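Local coordinates for protein acetone carboxylase alpha subunit (Xanthobacter autotrophicus Py2, PDB 5M45) that forms the alpha subunit of acetone carboxylase, a multi-chain enzyme, and carries a domain of the hydantoinase B/oxoprolinase family, at residues H134-F139 with G207-L212; V158-E163 with M243-V248. All blocks are in the same frame, centred on the assembly; numbering follows the deposited sequence.

Interaction 1: residues H134-F139 with G207-L212; sequences HDKDIF and GANDTL
Lys136 and Asp210 meet at an oblique angle where a turn and a hairpin come together. The carboxylate of Asp210 lies against the aliphatic start of the lysine, with OD1 3.3 Å from Lys136 CB. The lysine chain runs on extended and bends only at its last torsion. Its NZ ends 4.1 Å from Asp210 OD2, beyond a salt bridge; that oxygen forms a salt bridge with Arg245. Asn209 lies alongside the lysine and points the same way, with OD1 3.6 Å from Lys136 CD.

The backbones of the two segments are tied more firmly. Asp210 N donates to Lys136 O at 3.0 Å, and Ile138 N donates to Gly207 O at 2.9 Å. The return bond from Gly207 N to Ile138 O is weak. Two waters join the turns: one links Asp135 O and Asp137 OD1 with Asn209 N, the other Asp137 O with Asp210 OD1. Asp137 OD2 takes the N-H of His134 and a salt bridge from Lys205.

With CG1 beside its own backbone N (chi1 -58°), Ile138 sends CD1 to Leu212 CD2 at 4.0 Å. These two side chains lie roughly perpendicular to each other.

The type II turn from His134 to Asp137 leads into strand 138-141. The type I' turn from Ala208 to Thr211 closes the hairpin of strands 204-208 and 211-212. Ile138 and Gly207 form an antiparallel hydrogen-bonded pair near one edge of the sheet, and helix 227-255 covers Leu212.

Interaction 2: residues V158-E163 with M243-V248; sequences VPIFWE and MIRKLV
Ile160 lays its CG2 methyl against CG1 of Val248, 4.1 Å away, and the two side chains cross at about a right angle. In Ile160 the CG2 branch lies anti to the backbone N, while CG1 lies beside that N (chi1 -55°). The two branches therefore serve different neighbours. CG2 meets the valine, and CG1 faces the aliphatic part of Arg245, 4.3 Å from its CG.

Arg245 leaves the helix and runs crosswise beside the strand. Its chain is extended as far as CD and then bends at chi3 (62°). This bend carries the guanidinium past Ile160 to Val158, whose CG1 lies 4.1 Å from Arg245 NH1. The methyl approaches the flat group obliquely, and the arginine runs roughly perpendicular to the valine.

No direct hydrogen bond joins the two segments. A water bridges them instead. It donates to Pro159 O at 2.8 Å and accepts from Arg245 NH1 at 3.1 Å. The other end nitrogen, NH2, forms a salt bridge with Asp210. The guanidinium is thus held at both end nitrogens, which should limit its rotation and keep its charge partnered beside a largely apolar surface.

Leu94 of strand 90-95 touches both Ile160 and Val248, so the apolar side of the contact continues across the sheet. On the helix, Ile244 packs on Phe92 and Val170 and on helix 54-75.

Strand 158-162 and helix 243-248 run nearly parallel, with axes 9.2 Å apart at an angle of 17°. This is helix-on-sheet packing, as in two-layer alpha+beta folds: the long helix 227-255 lies along one face of the antiparallel sheet within the hydantoinase B/oxoprolinase family region.

Both contacts reach one antiparallel sheet, in which strands 138-141 and 153-162 are neighbours. Interaction 1 joins strands and turns near one edge of this sheet. It is partly buried and relies on backbone bonds and waters. There Leu212 O accepts a hydrogen bond from Asn130 of the second subunit. Interaction 2 is buried and sets a helix on the sheet through apolar side chains and the aliphatic part of Arg245, with one bridging water. The two are linked directly: Asp210 OD2 of the first and Arg245 NH2 of the second form a salt bridge of 2.9 Å. Phe161 also packs on the backbone of His134 and Asp135, while Pro159 CG touches His134 O.

Interaction 1: residues H134-F139 with G207-L212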
# COMPACT_ATOMS: atom_id res chain seq x y z
N HIS A 134 -15.86 6.27 -19.97
CA HIS A 134 -15.77 7.00 -21.23
C HIS A 134 -14.92 6.26 -22.26
O HIS A 134 -13.97 5.53 -21.92
CB HIS A 134 -15.21 8.40 -21.03
CG HIS A 134 -15.91 9.20 -19.97
ND1 HIS A 134 -15.23 9.85 -18.97
CD2 HIS A 134 -17.23 9.47 -19.78
CE1 HIS A 134 -16.10 10.50 -18.20
NE2 HIS A 134 -17.32 10.30 -18.68
N ASP A 135 -15.25 6.48 -23.52
CA ASP A 135 -14.47 5.93 -24.64
C ASP A 135 -13.00 6.38 -24.47
O ASP A 135 -12.73 7.54 -24.14
CB ASP A 135 -15.07 6.42 -25.97
CG ASP A 135 -14.43 5.78 -27.19
OD1 ASP A 135 -13.89 4.68 -27.10
OD2 ASP A 135 -14.49 6.40 -28.27
N LYS A 136 -12.09 5.41 -24.62
CA LYS A 136 -10.62 5.56 -24.48
C LYS A 136 -10.09 5.64 -23.02
O LYS A 136 -8.90 5.91 -22.80
CB LYS A 136 -10.09 6.71 -25.33
CG LYS A 136 -10.46 6.63 -26.80
CD LYS A 136 -9.65 7.69 -27.54
CE LYS A 136 -10.11 7.84 -28.96
NZ LYS A 136 -9.92 6.55 -29.70
N ASP A 137 -10.97 5.44 -22.03
CA ASP A 137 -10.51 5.30 -20.65
C ASP A 137 -9.70 4.00 -20.48
O ASP A 137 -9.86 3.06 -21.25
CB ASP A 137 -11.70 5.31 -19.67
CG ASP A 137 -12.23 6.71 -19.39
OD1 ASP A 137 -11.62 7.73 -19.82
OD2 ASP A 137 -13.25 6.80 -18.69
N ILE A 138 -8.82 4.00 -19.48
CA ILE A 138 -8.09 2.80 -19.04
C ILE A 138 -8.29 2.59 -17.53
O ILE A 138 -7.99 3.50 -16.73
CB ILE A 138 -6.57 2.93 -19.32
CG1 ILE A 138 -6.32 3.18 -20.81
CG2 ILE A 138 -5.83 1.65 -18.91
CD1 ILE A 138 -4.83 3.52 -21.13
N PHE A 139 -8.79 1.41 -17.15
CA PHE A 139 -8.95 1.00 -15.75
C PHE A 139 -7.89 -0.04 -15.36
O PHE A 139 -7.49 -0.86 -16.18
CB PHE A 139 -10.40 0.49 -15.47
CG PHE A 139 -11.46 1.55 -15.62
CD1 PHE A 139 -11.82 2.37 -14.55
CD2 PHE A 139 -12.12 1.74 -16.84
CE1 PHE A 139 -12.80 3.35 -14.69
CE2 PHE A 139 -13.09 2.74 -17.00
CZ PHE A 139 -13.44 3.55 -15.93
N GLY A 207 -5.98 6.07 -16.76
CA GLY A 207 -5.74 6.78 -18.00
C GLY A 207 -7.02 7.18 -18.71
O GLY A 207 -8.13 6.66 -18.44
N ALA A 208 -6.86 8.14 -19.63
CA ALA A 208 -7.93 8.62 -20.48
C ALA A 208 -7.32 9.06 -21.82
O ALA A 208 -6.11 9.33 -21.90
CB ALA A 208 -8.66 9.78 -19.78
N ASN A 209 -8.15 9.11 -22.86
CA ASN A 209 -7.68 9.35 -24.21
C ASN A 209 -6.47 8.42 -24.56
O ASN A 209 -5.47 8.84 -25.14
CB ASN A 209 -7.33 10.84 -24.36
CG ASN A 209 -7.18 11.26 -25.81
OD1 ASN A 209 -7.89 10.75 -26.72
ND2 ASN A 209 -6.24 12.19 -26.06
N ASP A 210 -6.57 7.16 -24.14
CA ASP A 210 -5.56 6.14 -24.44
C ASP A 210 -4.18 6.42 -23.83
O ASP A 210 -3.18 5.83 -24.26
CB ASP A 210 -5.47 5.86 -25.98
CG ASP A 210 -6.67 5.06 -26.52
OD1 ASP A 210 -7.55 4.58 -25.76
OD2 ASP A 210 -6.74 4.88 -27.77
N THR A 211 -4.13 7.27 -22.82
CA THR A 211 -2.86 7.78 -22.28
C THR A 211 -2.85 7.60 -20.75
O THR A 211 -3.78 8.08 -20.07
CB THR A 211 -2.67 9.26 -22.60
OG1 THR A 211 -2.83 9.46 -24.00
CG2 THR A 211 -1.27 9.74 -22.22
N LEU A 212 -1.81 6.93 -20.23
CA LEU A 212 -1.69 6.74 -18.78
C LEU A 212 -1.37 8.04 -18.01
O LEU A 212 -0.57 8.87 -18.46
CB LEU A 212 -0.64 5.65 -18.48
CG LEU A 212 -1.04 4.24 -18.94
CD1 LEU A 212 0.15 3.33 -18.82
CD2 LEU A 212 -2.16 3.65 -18.13
O HOH W 1 -11.04 8.74 -22.30
O HOH W 2 -8.20 2.88 -23.59

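Interaction 2: residues V158-E163 with M243-V248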
# COMPACT_ATOMS: atom_id res chain seq x y z
N VAL A 158 -10.62 -2.10 -20.44
CA VAL A 158 -10.93 -1.00 -21.37
C VAL A 158 -12.37 -1.21 -21.90
O VAL A 158 -12.69 -2.29 -22.42
CB VAL A 158 -9.94 -0.99 -22.55
CG1 VAL A 158 -10.34 0.04 -23.58
CG2 VAL A 158 -8.52 -0.74 -22.04
N PRO A 159 -13.24 -0.17 -21.81
CA PRO A 159 -14.57 -0.28 -22.41
C PRO A 159 -14.50 -0.16 -23.93
O PRO A 159 -13.57 0.47 -24.47
CB PRO A 159 -15.35 0.90 -21.80
CG PRO A 159 -14.28 1.93 -21.58
CD PRO A 159 -13.04 1.15 -21.18
N ILE A 160 -15.45 -0.80 -24.60
CA ILE A 160 -15.58 -0.76 -26.06
C ILE A 160 -16.87 -0.05 -26.47
O ILE A 160 -17.95 -0.43 -26.02
CB ILE A 160 -15.56 -2.20 -26.66
CG1 ILE A 160 -14.28 -2.93 -26.19
CG2 ILE A 160 -15.67 -2.14 -28.18
CD1 ILE A 160 -14.20 -4.42 -26.54
N PHE A 161 -16.74 0.97 -27.32
CA PHE A 161 -17.84 1.83 -27.77
C PHE A 161 -18.10 1.69 -29.28
O PHE A 161 -17.20 1.38 -30.05
CB PHE A 161 -17.54 3.32 -27.42
CG PHE A 161 -17.83 3.67 -25.96
CD1 PHE A 161 -16.95 3.32 -24.96
CD2 PHE A 161 -18.97 4.40 -25.63
CE1 PHE A 161 -17.20 3.67 -23.62
CE2 PHE A 161 -19.23 4.73 -24.31
CZ PHE A 161 -18.34 4.38 -23.30
N TRP A 162 -19.35 1.84 -29.69
CA TRP A 162 -19.75 1.88 -31.09
C TRP A 162 -20.77 3.02 -31.23
O TRP A 162 -21.81 3.02 -30.57
CB TRP A 162 -20.37 0.55 -31.56
CG TRP A 162 -20.77 0.61 -33.03
CD1 TRP A 162 -22.06 0.68 -33.54
CD2 TRP A 162 -19.90 0.62 -34.16
NE1 TRP A 162 -22.02 0.75 -34.91
CE2 TRP A 162 -20.72 0.71 -35.32
CE3 TRP A 162 -18.52 0.55 -34.31
CZ2 TRP A 162 -20.19 0.73 -36.60
CZ3 TRP A 162 -18.00 0.58 -35.62
CH2 TRP A 162 -18.83 0.65 -36.74
N GLU A 163 -20.43 3.99 -32.07
CA GLU A 163 -21.26 5.18 -32.30
C GLU A 163 -21.75 5.84 -31.02
O GLU A 163 -22.91 6.15 -30.87
CB GLU A 163 -22.40 4.83 -33.25
CG GLU A 163 -21.83 4.77 -34.68
CD GLU A 163 -22.81 4.34 -35.74
OE1 GLU A 163 -23.99 4.07 -35.37
OE2 GLU A 163 -22.37 4.25 -36.94
N MET A 243 -5.42 -4.05 -29.23
CA MET A 243 -5.50 -4.96 -30.40
C MET A 243 -6.92 -5.55 -30.52
O MET A 243 -7.50 -5.57 -31.62
CB MET A 243 -4.46 -6.11 -30.31
CG MET A 243 -3.01 -5.66 -30.49
SD MET A 243 -1.82 -6.93 -30.08
CE MET A 243 -2.10 -8.05 -31.44
N ILE A 244 -7.48 -5.99 -29.40
CA ILE A 244 -8.84 -6.59 -29.41
C ILE A 244 -9.91 -5.53 -29.67
O ILE A 244 -10.83 -5.78 -30.45
CB ILE A 244 -9.09 -7.41 -28.12
CG1 ILE A 244 -8.22 -8.69 -28.12
CG2 ILE A 244 -10.57 -7.79 -27.97
CD1 ILE A 244 -7.93 -9.20 -26.71
N ARG A 245 -9.82 -4.36 -29.02
CA ARG A 245 -10.77 -3.24 -29.30
C ARG A 245 -10.82 -2.92 -30.80
O ARG A 245 -11.89 -2.78 -31.39
CB ARG A 245 -10.42 -1.99 -28.49
CG ARG A 245 -11.44 -0.84 -28.66
CD ARG A 245 -11.02 0.43 -27.91
NE ARG A 245 -9.76 0.94 -28.44
CZ ARG A 245 -9.02 1.90 -27.88
NH1 ARG A 245 -9.40 2.52 -26.76
NH2 ARG A 245 -7.89 2.28 -28.48
N LYS A 246 -9.66 -2.81 -31.41
CA LYS A 246 -9.58 -2.52 -32.84
C LYS A 246 -10.24 -3.61 -33.69
O LYS A 246 -10.98 -3.32 -34.63
CB LYS A 246 -8.14 -2.33 -33.24
CG LYS A 246 -7.93 -1.88 -34.68
CD LYS A 246 -6.44 -1.64 -34.86
CE LYS A 246 -5.91 -2.08 -36.22
NZ LYS A 246 -5.53 -0.88 -37.02
N LEU A 247 -9.95 -4.86 -33.36
CA LEU A 247 -10.58 -5.99 -34.08
C LEU A 247 -12.13 -5.98 -33.95
O LEU A 247 -12.85 -6.18 -34.95
CB LEU A 247 -9.99 -7.32 -33.64
CG LEU A 247 -10.75 -8.52 -34.23
CD1 LEU A 247 -10.41 -8.67 -35.70
CD2 LEU A 247 -10.47 -9.78 -33.49
N VAL A 248 -12.65 -5.72 -32.75
CA VAL A 248 -14.11 -5.64 -32.57
C VAL A 248 -14.70 -4.52 -33.46
O VAL A 248 -15.72 -4.74 -34.13
CB VAL A 248 -14.54 -5.50 -31.08
CG1 VAL A 248 -16.04 -5.21 -30.93
CG2 VAL A 248 -14.18 -6.80 -30.32
O HOH W 3 -12.22 2.61 -25.57